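Local coordinates for uncharacterized protein (Bacteroides caccae, PDB 4L7A) that probably acts as a zinc-dependent peptidase of the MA clan, although its activity and substrate have not been established, at residues W73-D78 with A256-E261; G123-L128 with N135-K140; D78-L83 with L248-K253. All coordinates share one frame; numbering follows the deposited sequence.

Contact 1: W73-D78 with A256-E261; sequences WLEAYD and ARRTNE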
loop_
_atom_site.group_PDB
_atom_site.type_symbol
_atom_site.label_atom_id
_atom_site.label_comp_id
_atom_site.label_asym_id
_atom_site.label_seq_id
_atom_site.Cartn_x
_atom_site.Cartn_y
_atom_site.Cartn_z
ATOM N N TRP A 73 -4.604 7.018 0.806
ATOM C CA TRP A 73 -3.459 6.927 -0.109
ATOM C C TRP A 73 -3.531 8.048 -1.154
ATOM O O TRP A 73 -2.711 8.987 -1.112
ATOM C CB TRP A 73 -3.272 5.514 -0.686
ATOM C CG TRP A 73 -2.689 5.514 -2.041
ATOM C CD1 TRP A 73 -1.546 6.133 -2.461
ATOM C CD2 TRP A 73 -3.270 4.926 -3.177
ATOM N NE1 TRP A 73 -1.418 5.992 -3.831
ATOM C CE2 TRP A 73 -2.463 5.216 -4.271
ATOM C CE3 TRP A 73 -4.391 4.118 -3.370
ATOM C CZ2 TRP A 73 -2.740 4.714 -5.557
ATOM C CZ3 TRP A 73 -4.694 3.680 -4.681
ATOM C CH2 TRP A 73 -3.867 3.995 -5.730
ATOM N N LEU A 74 -4.543 8.021 -2.028
ATOM C CA LEU A 74 -4.550 8.913 -3.179
ATOM C C LEU A 74 -4.563 10.378 -2.763
ATOM O O LEU A 74 -3.734 11.124 -3.205
ATOM C CB LEU A 74 -5.725 8.634 -4.082
ATOM C CG LEU A 74 -5.652 7.378 -4.929
ATOM C CD1 LEU A 74 -7.021 7.060 -5.490
ATOM C CD2 LEU A 74 -4.686 7.533 -6.063
ATOM N N GLU A 75 -5.417 10.738 -1.815
ATOM C CA GLU A 75 -5.448 12.087 -1.299
ATOM C C GLU A 75 -4.252 12.476 -0.444
ATOM O O GLU A 75 -3.948 13.672 -0.341
ATOM C CB GLU A 75 -6.746 12.387 -0.557
ATOM C CG GLU A 75 -7.930 12.601 -1.506
ATOM C CD GLU A 75 -9.205 12.923 -0.724
ATOM O OE1 GLU A 75 -9.167 13.664 0.279
ATOM O OE2 GLU A 75 -10.238 12.392 -1.069
ATOM N N ALA A 76 -3.563 11.491 0.133
ATOM C CA ALA A 76 -2.396 11.781 0.951
ATOM C C ALA A 76 -1.218 12.170 0.082
ATOM O O ALA A 76 -0.484 13.141 0.313
ATOM C CB ALA A 76 -2.057 10.563 1.839
ATOM N N TYR A 77 -1.026 11.369 -0.925
ATOM C CA TYR A 77 -0.039 11.632 -1.944
ATOM C C TYR A 77 -0.329 12.976 -2.621
ATOM O O TYR A 77 0.604 13.753 -2.821
ATOM C CB TYR A 77 -0.009 10.498 -2.958
ATOM C CG TYR A 77 0.748 9.230 -2.545
ATOM C CD1 TYR A 77 0.906 8.855 -1.214
ATOM C CD2 TYR A 77 1.289 8.373 -3.534
ATOM C CE1 TYR A 77 1.621 7.661 -0.856
ATOM C CE2 TYR A 77 1.943 7.211 -3.213
ATOM C CZ TYR A 77 2.123 6.856 -1.871
ATOM O OH TYR A 77 2.809 5.729 -1.605
ATOM N N ASP A 78 -1.598 13.266 -2.920
ATOM C CA ASP A 78 -1.938 14.542 -3.529
ATOM C C ASP A 78 -1.568 15.673 -2.589
ATOM O O ASP A 78 -0.938 16.614 -3.007
ATOM C CB ASP A 78 -3.438 14.700 -3.817
ATOM C CG ASP A 78 -3.923 13.879 -4.989
ATOM O OD1 ASP A 78 -3.104 13.423 -5.817
ATOM O OD2 ASP A 78 -5.171 13.725 -5.090
ATOM N N ALA A 256 -0.927 9.031 8.570
ATOM C CA ALA A 256 -1.431 8.730 9.893
ATOM C C ALA A 256 -2.674 9.561 10.276
ATOM O O ALA A 256 -3.619 9.029 10.877
ATOM C CB ALA A 256 -0.334 8.916 10.966
ATOM N N ARG A 257 -2.684 10.842 9.937
ATOM C CA ARG A 257 -3.820 11.677 10.243
ATOM C C ARG A 257 -5.024 11.159 9.481
ATOM O O ARG A 257 -6.139 11.066 10.015
ATOM C CB ARG A 257 -3.539 13.123 9.831
ATOM C CG ARG A 257 -4.507 14.116 10.363
ATOM C CD ARG A 257 -4.455 15.469 9.622
ATOM N NE ARG A 257 -5.098 15.393 8.310
ATOM C CZ ARG A 257 -4.547 15.683 7.130
ATOM N NH1 ARG A 257 -3.302 16.086 6.996
ATOM N NH2 ARG A 257 -5.280 15.592 6.040
ATOM N N ARG A 258 -4.805 10.827 8.219
ATOM C CA ARG A 258 -5.913 10.368 7.381
ATOM C C ARG A 258 -6.500 9.006 7.778
ATOM O O ARG A 258 -7.724 8.848 7.817
ATOM C CB ARG A 258 -5.512 10.424 5.911
ATOM C CG ARG A 258 -5.544 11.848 5.351
ATOM C CD ARG A 258 -4.795 11.901 4.052
ATOM N NE ARG A 258 -4.974 13.219 3.464
ATOM C CZ ARG A 258 -6.063 13.607 2.823
ATOM N NH1 ARG A 258 -7.077 12.772 2.612
ATOM N NH2 ARG A 258 -6.124 14.844 2.376
ATOM N N THR A 259 -5.665 8.051 8.122
ATOM C CA THR A 259 -6.179 6.727 8.543
ATOM C C THR A 259 -6.882 6.817 9.914
ATOM O O THR A 259 -7.774 6.029 10.189
ATOM C CB THR A 259 -5.095 5.640 8.604
ATOM O OG1 THR A 259 -3.983 6.097 9.348
ATOM C CG2 THR A 259 -4.602 5.298 7.250
ATOM N N ASN A 260 -6.542 7.801 10.732
ATOM C CA ASN A 260 -7.330 8.029 11.962
ATOM C C ASN A 260 -8.658 8.722 11.752
ATOM O O ASN A 260 -9.455 8.754 12.654
ATOM C CB ASN A 260 -6.565 8.855 12.987
ATOM C CG ASN A 260 -5.610 8.017 13.808
ATOM O OD1 ASN A 260 -5.751 6.774 13.941
ATOM N ND2 ASN A 260 -4.599 8.686 14.357
ATOM N N GLU A 261 -8.862 9.284 10.568
ATOM C CA GLU A 261 -10.084 9.983 10.177
ATOM C C GLU A 261 -11.097 9.068 9.493
ATOM O O GLU A 261 -12.164 9.533 9.099
ATOM C CB GLU A 261 -9.743 11.082 9.162
ATOM C CG GLU A 261 -9.176 12.293 9.786
ATOM C CD GLU A 261 -8.556 13.248 8.786
ATOM O OE1 GLU A 261 -8.687 13.058 7.541
ATOM O OE2 GLU A 261 -7.895 14.169 9.263
#

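Contact 2: G123-L128 with N135-K140; sequences GNWLDL and NEYYFK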
loop_
_atom_site.group_PDB
_atom_site.type_symbol
_atom_site.label_atom_id
_atom_site.label_comp_id
_atom_site.label_asym_id
_atom_site.label_seq_id
_atom_site.Cartn_x
_atom_site.Cartn_y
_atom_site.Cartn_z
ATOM N N GLY A 123 -14.164 -8.602 2.641
ATOM C CA GLY A 123 -15.426 -9.149 3.140
ATOM C C GLY A 123 -15.691 -8.532 4.497
ATOM O O GLY A 123 -14.866 -7.783 5.014
ATOM N N ASN A 124 -16.836 -8.771 5.067
ATOM C CA ASN A 124 -17.160 -7.988 6.262
ATOM C C ASN A 124 -16.481 -8.570 7.530
ATOM O O ASN A 124 -16.773 -8.112 8.616
ATOM C CB ASN A 124 -18.675 -7.746 6.409
ATOM C CG ASN A 124 -19.428 -9.012 6.600
ATOM O OD1 ASN A 124 -18.836 -10.094 6.713
ATOM N ND2 ASN A 124 -20.751 -8.904 6.680
ATOM N N TRP A 125 -15.563 -9.544 7.363
ATOM C CA TRP A 125 -14.562 -9.842 8.396
ATOM C C TRP A 125 -13.622 -8.631 8.649
ATOM O O TRP A 125 -12.853 -8.638 9.601
ATOM C CB TRP A 125 -13.697 -11.058 8.047
ATOM C CG TRP A 125 -13.205 -11.066 6.628
ATOM C CD1 TRP A 125 -13.828 -11.682 5.545
ATOM C CD2 TRP A 125 -12.030 -10.427 6.088
ATOM N NE1 TRP A 125 -13.100 -11.458 4.408
ATOM C CE2 TRP A 125 -11.990 -10.722 4.706
ATOM C CE3 TRP A 125 -11.023 -9.630 6.629
ATOM C CZ2 TRP A 125 -11.005 -10.231 3.868
ATOM C CZ3 TRP A 125 -10.023 -9.167 5.788
ATOM C CH2 TRP A 125 -10.025 -9.467 4.422
ATOM N N LEU A 126 -13.624 -7.647 7.750
ATOM C CA LEU A 126 -12.789 -6.461 7.874
ATOM C C LEU A 126 -13.269 -5.518 8.994
ATOM O O LEU A 126 -14.429 -5.238 9.066
ATOM C CB LEU A 126 -12.848 -5.635 6.582
ATOM C CG LEU A 126 -11.862 -5.853 5.455
ATOM C CD1 LEU A 126 -12.326 -5.050 4.198
ATOM C CD2 LEU A 126 -10.481 -5.405 5.936
ATOM N N ASP A 127 -12.357 -5.007 9.817
ATOM C CA ASP A 127 -12.668 -3.904 10.690
ATOM C C ASP A 127 -12.032 -2.630 10.081
ATOM O O ASP A 127 -10.840 -2.370 10.246
ATOM C CB ASP A 127 -12.118 -4.166 12.090
ATOM C CG ASP A 127 -12.390 -3.013 13.054
ATOM O OD1 ASP A 127 -12.995 -1.989 12.656
ATOM O OD2 ASP A 127 -11.971 -3.127 14.219
ATOM N N LEU A 128 -12.852 -1.817 9.428
ATOM C CA LEU A 128 -12.334 -0.769 8.539
ATOM C C LEU A 128 -11.638 0.387 9.241
ATOM O O LEU A 128 -10.790 1.064 8.642
ATOM C CB LEU A 128 -13.449 -0.211 7.664
ATOM C CG LEU A 128 -14.092 -1.196 6.697
ATOM C CD1 LEU A 128 -15.427 -0.658 6.231
ATOM C CD2 LEU A 128 -13.188 -1.439 5.508
ATOM N N ASN A 135 -3.511 -1.561 7.315
ATOM C CA ASN A 135 -2.099 -1.514 6.860
ATOM C C ASN A 135 -1.573 -2.933 6.626
ATOM O O ASN A 135 -0.934 -3.221 5.604
ATOM C CB ASN A 135 -1.260 -0.748 7.865
ATOM C CG ASN A 135 -1.479 0.730 7.765
ATOM O OD1 ASN A 135 -1.871 1.225 6.701
ATOM N ND2 ASN A 135 -1.160 1.477 8.842
ATOM N N GLU A 136 -1.875 -3.824 7.540
ATOM C CA GLU A 136 -1.364 -5.183 7.363
ATOM C C GLU A 136 -1.954 -5.820 6.067
ATOM O O GLU A 136 -1.230 -6.388 5.315
ATOM C CB GLU A 136 -1.662 -6.030 8.584
ATOM C CG GLU A 136 -1.172 -7.444 8.505
ATOM C CD GLU A 136 -1.825 -8.376 9.583
ATOM O OE1 GLU A 136 -2.472 -7.911 10.555
ATOM O OE2 GLU A 136 -1.680 -9.594 9.447
ATOM N N TYR A 137 -3.249 -5.685 5.818
ATOM C CA TYR A 137 -3.870 -6.377 4.743
ATOM C C TYR A 137 -3.609 -5.740 3.381
ATOM O O TYR A 137 -3.580 -6.439 2.388
ATOM C CB TYR A 137 -5.407 -6.379 4.947
ATOM C CG TYR A 137 -5.922 -7.094 6.166
ATOM C CD1 TYR A 137 -5.264 -8.204 6.687
ATOM C CD2 TYR A 137 -7.090 -6.661 6.814
ATOM C CE1 TYR A 137 -5.748 -8.865 7.834
ATOM C CE2 TYR A 137 -7.576 -7.322 7.967
ATOM C CZ TYR A 137 -6.908 -8.428 8.448
ATOM O OH TYR A 137 -7.357 -9.075 9.582
ATOM N N TYR A 138 -3.500 -4.411 3.350
ATOM C CA TYR A 138 -3.600 -3.648 2.141
ATOM C C TYR A 138 -2.593 -2.544 1.968
ATOM O O TYR A 138 -1.924 -2.558 0.955
ATOM C CB TYR A 138 -4.965 -2.996 1.984
ATOM C CG TYR A 138 -6.164 -3.896 2.097
ATOM C CD1 TYR A 138 -6.262 -5.081 1.357
ATOM C CD2 TYR A 138 -7.208 -3.547 2.903
ATOM C CE1 TYR A 138 -7.387 -5.912 1.446
ATOM C CE2 TYR A 138 -8.364 -4.328 2.989
ATOM C CZ TYR A 138 -8.449 -5.532 2.264
ATOM O OH TYR A 138 -9.606 -6.290 2.366
ATOM N N PHE A 139 -2.486 -1.582 2.902
ATOM C CA PHE A 139 -1.774 -0.366 2.538
ATOM C C PHE A 139 -0.266 -0.539 2.525
ATOM O O PHE A 139 0.403 0.059 1.705
ATOM C CB PHE A 139 -2.120 0.823 3.440
ATOM C CG PHE A 139 -3.490 1.341 3.235
ATOM C CD1 PHE A 139 -3.880 1.810 2.001
ATOM C CD2 PHE A 139 -4.368 1.406 4.273
ATOM C CE1 PHE A 139 -5.189 2.247 1.799
ATOM C CE2 PHE A 139 -5.636 1.877 4.095
ATOM C CZ PHE A 139 -6.058 2.269 2.861
ATOM N N LYS A 140 0.273 -1.347 3.437
ATOM C CA LYS A 140 1.729 -1.593 3.442
ATOM C C LYS A 140 2.219 -2.072 2.060
ATOM O O LYS A 140 3.160 -1.517 1.461
ATOM C CB LYS A 140 2.120 -2.559 4.565
ATOM C CG LYS A 140 3.417 -3.334 4.372
ATOM C CD LYS A 140 4.557 -2.413 4.646
ATOM C CE LYS A 140 5.915 -3.024 4.220
ATOM N NZ LYS A 140 6.071 -4.459 4.548
#

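Contact 3: D78-L83 with L248-K253; sequences DEVGGL and LDLLRK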
loop_
_atom_site.group_PDB
_atom_site.type_symbol
_atom_site.label_atom_id
_atom_site.label_comp_id
_atom_site.label_asym_id
_atom_site.label_seq_id
_atom_site.Cartn_x
_atom_site.Cartn_y
_atom_site.Cartn_z
ATOM N N ASP A 78 -1.598 13.266 -2.920
ATOM C CA ASP A 78 -1.938 14.542 -3.529
ATOM C C ASP A 78 -1.568 15.673 -2.589
ATOM O O ASP A 78 -0.938 16.614 -3.007
ATOM C CB ASP A 78 -3.438 14.700 -3.817
ATOM C CG ASP A 78 -3.923 13.879 -4.989
ATOM O OD1 ASP A 78 -3.104 13.423 -5.817
ATOM O OD2 ASP A 78 -5.171 13.725 -5.090
ATOM N N GLU A 79 -1.953 15.565 -1.318
ATOM C CA GLU A 79 -1.682 16.622 -0.345
ATOM C C GLU A 79 -0.191 16.965 -0.229
ATOM O O GLU A 79 0.186 18.116 -0.120
ATOM C CB GLU A 79 -2.202 16.204 1.033
ATOM C CG GLU A 79 -2.262 17.320 2.050
ATOM C CD GLU A 79 -2.800 16.835 3.407
ATOM O OE1 GLU A 79 -3.807 16.097 3.493
ATOM O OE2 GLU A 79 -2.176 17.174 4.401
ATOM N N VAL A 80 0.664 15.957 -0.220
ATOM C CA VAL A 80 2.078 16.220 -0.022
ATOM C C VAL A 80 2.877 16.376 -1.305
ATOM O O VAL A 80 3.779 17.189 -1.342
ATOM C CB VAL A 80 2.679 15.142 0.848
ATOM C CG1 VAL A 80 4.178 15.399 1.080
ATOM C CG2 VAL A 80 1.928 15.148 2.193
ATOM N N GLY A 81 2.591 15.590 -2.342
ATOM C CA GLY A 81 3.413 15.627 -3.577
ATOM C C GLY A 81 2.747 16.261 -4.790
ATOM O O GLY A 81 3.395 16.530 -5.767
ATOM N N GLY A 82 1.439 16.483 -4.741
ATOM C CA GLY A 82 0.733 17.012 -5.897
ATOM C C GLY A 82 0.229 15.872 -6.772
ATOM O O GLY A 82 0.686 14.733 -6.674
ATOM N N LEU A 83 -0.692 16.223 -7.660
ATOM C CA LEU A 83 -1.426 15.300 -8.479
ATOM C C LEU A 83 -0.472 14.560 -9.404
ATOM O O LEU A 83 -0.615 13.341 -9.601
ATOM C CB LEU A 83 -2.504 16.015 -9.264
ATOM C CG LEU A 83 -3.397 15.069 -10.054
ATOM C CD1 LEU A 83 -4.356 14.348 -9.107
ATOM C CD2 LEU A 83 -4.179 15.817 -11.195
ATOM N N LEU A 248 9.050 13.180 2.908
ATOM C CA LEU A 248 8.578 11.903 3.314
ATOM C C LEU A 248 8.044 11.867 4.789
ATOM O O LEU A 248 7.031 11.208 5.068
ATOM C CB LEU A 248 9.682 10.859 3.161
ATOM C CG LEU A 248 9.218 9.392 3.242
ATOM C CD1 LEU A 248 8.426 9.037 2.008
ATOM C CD2 LEU A 248 10.410 8.451 3.351
ATOM N N ASP A 249 8.702 12.574 5.705
ATOM C CA ASP A 249 8.214 12.653 7.102
ATOM C C ASP A 249 6.829 13.281 7.144
ATOM O O ASP A 249 5.925 12.774 7.824
ATOM C CB ASP A 249 9.198 13.391 8.055
ATOM C CG ASP A 249 8.844 13.186 9.540
ATOM O OD1 ASP A 249 8.553 12.027 10.015
ATOM O OD2 ASP A 249 8.826 14.189 10.276
ATOM N N LEU A 250 6.643 14.349 6.382
ATOM C CA LEU A 250 5.339 14.965 6.284
ATOM C C LEU A 250 4.303 13.979 5.730
ATOM O O LEU A 250 3.182 13.926 6.219
ATOM C CB LEU A 250 5.430 16.199 5.396
ATOM C CG LEU A 250 4.118 16.938 5.209
ATOM C CD1 LEU A 250 3.557 17.351 6.570
ATOM C CD2 LEU A 250 4.312 18.175 4.224
ATOM N N LEU A 251 4.679 13.249 4.678
ATOM C CA LEU A 251 3.787 12.270 4.063
ATOM C C LEU A 251 3.416 11.183 5.072
ATOM O O LEU A 251 2.252 10.805 5.174
ATOM C CB LEU A 251 4.367 11.657 2.774
ATOM C CG LEU A 251 3.520 10.603 2.025
ATOM C CD1 LEU A 251 2.188 11.128 1.609
ATOM C CD2 LEU A 251 4.225 10.165 0.788
ATOM N N ARG A 252 4.386 10.707 5.832
ATOM C CA ARG A 252 4.078 9.753 6.928
ATOM C C ARG A 252 2.999 10.286 7.899
ATOM O O ARG A 252 2.073 9.558 8.265
ATOM C CB ARG A 252 5.353 9.374 7.703
ATOM C CG ARG A 252 5.089 8.456 8.918
ATOM C CD ARG A 252 6.373 8.278 9.760
ATOM N NE ARG A 252 6.772 9.554 10.324
ATOM C CZ ARG A 252 6.287 10.048 11.476
ATOM N NH1 ARG A 252 5.417 9.366 12.192
ATOM N NH2 ARG A 252 6.665 11.246 11.923
ATOM N N LYS A 253 3.125 11.557 8.284
ATOM C CA LYS A 253 2.212 12.168 9.235
ATOM C C LYS A 253 0.856 12.381 8.638
ATOM O O LYS A 253 -0.143 12.168 9.308
ATOM C CB LYS A 253 2.761 13.489 9.753
ATOM C CG LYS A 253 3.844 13.298 10.804
ATOM C CD LYS A 253 4.987 14.327 10.682
ATOM C CE LYS A 253 4.566 15.720 11.077
ATOM N NZ LYS A 253 4.781 15.918 12.511
#

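Contact 1: W73-D78 with A256-E261
A salt bridge within a helix-helix interface, joining Glu75 of helix 59-81 to Arg258 near the end of helix 248-260, is the polar centre of this buried contact. The two segments touch through Glu75, Ala76 and Arg258, and their closest CA atoms, those of Ala76 and Arg258, lie 7.5 Å apart. With CG anti to its carbonyl carbon (chi1 -77°) and the chain extended from CG to NE, Arg258 reaches straight across to the neighbouring helix. There its CD lies 3.8 Å from CB of Ala76, whose single methyl lets the arginine chain pass close to the backbone. The guanidinium turns a face to that backbone, with Glu75 O 3.6 Å above its plane, while NH1 comes within 3.2 Å of Glu75 CB. The carboxylate of Glu75 then takes a bond from NH1 to OE1 of 3.3 Å, a rather long one. It is not the flat, paired grip that these two groups can form: their planes stand 78° apart, and NH1 meets OE1 from above the carboxylate plane, 50° out of it. The other guanidinium demands are met nearby, since NH1 also bonds to His71 O and NH2 pairs with Glu79. On another side of helix 59-81, Trp73 stacks on Phe146 of helix 131-153, whose sequence carries the HEXXH signature of zinc peptidases. At the end of helix 248-260, Arg257 NE holds Glu261 OE2 at 3.2 Å, in the guanidinium plane, and Arg257 also pairs with Glu79. An arginine suits its place here because one charged group can serve two carboxylates and a carbonyl while its methylenes pack on alanine; the positive charge, buried between the helices, is probably well balanced by Glu75 and Glu79.

Contact 2: G123-L128 with N135-K140
Aromatic packing of a loop on a helix defines this contact: Trp125 and Leu126, in the connection between strand 115-122 and helix 131-153, meet Tyr137 and Tyr138 on the helix. Trp125 presents the edge of its six-membered ring to a face of Tyr137, a T-shaped pair with planes at 85° and centroids 5.5 Å apart. CZ3 makes the approach, 3.8 Å from Tyr137 CE2. Trp125 and Leu126 are the last two residues of a type I turn that begins at Gly123, and with chi1 at 45° the indole is tucked between the backbone N and carbonyl carbon of Trp125, over the turn itself. Gly123 N sits 3.3 Å above the indole plane; glycine fits there because a CB would clash with Trp125 NE1. Leu126 works as a branched wedge, CD2 lying 3.7 Å from Tyr137 CD2 and 3.8 Å from Tyr138 CE2, while CD1 approaches Tyr138 OH at 3.5 Å. Both tyrosines lean toward the loop from a helical stretch containing a pi-type turn, closed by Lys140 N to Asn135 O. Tyr137 CB rests over the centre of the Tyr138 ring. Were Tyr137 an alanine, Trp125 would probably lose the face that receives its edge, and a gap would be likely to open beside Leu126 CD2. The polar ends find partners beyond the two segments, Trp125 NE1 at Ser99 O and Tyr138 OH at Tyr121 O. The packing is mostly of carbon on carbon, while these two bonds satisfy the polar ends and probably restrict how the indole and phenol can turn.

Contact 3: D78-L83 with L248-K253
Apolar contacts between Val80 and the pair Leu250 and Leu251 carry the whole meeting of these segments. Val80 points toward the other helix, and its two methyls divide the work. CG2 settles 3.9 Å from Leu251 CA and 4.1 Å from Leu251 CD1, and it also reaches Leu250 CG at 4.1 Å. CG1, anti to the valine N (chi1 -180°), takes the flank, 4.1 Å from Leu251 CB. A compact branched residue suits this spot, since the backbones approach to 5.9 Å at the CA atoms of Val80 and Leu251. Leu251 is buried, whereas Leu250 closes the solvent side. The pairing is part of a roughly antiparallel helix packing, in which the last turn of helix 59-81 lies against the first turns of helix 248-260. Val80 also touches Val254, one turn further on.

Between these two segments the polar bonds are internal to each one; Glu79 finds its arginine partners further along helix 248-260, at Arg257 and Arg258. Arg252 grips a single oxygen, Asp249 OD1, side-on with two nitrogens: NE at 3.1 Å and NH2 at 2.8 Å, both essentially in the guanidinium plane. Helix 59-81 ends with Gly82 N bonded to Asp78 O at 2.9 Å. Gly82 then turns to positive phi, 90°, where a side chain would jam against the preceding carbonyl, and it serves as N-cap of helix 83-88.

In the fold
From the N terminus, helix 59-81 enters first contact 1 and, a turn later, contact 3. The chain then passes through helix 83-88 and the sheet to strand 115-122, and contact 2 closes a short loop where the connection after that strand folds onto helix 131-153. After the remaining helices, helix 248-260 returns to close contact 3 with its beginning and contact 1 with its end. Contact 2 is thus nested inside contact 3, and contact 3 inside contact 1; none cross. Contacts 1 and 3 share Asp78, have centres about 9 Å apart, and are joined by the salt bridges of Glu79. Contact 2 lies about 15 Å from contact 1, centre to centre.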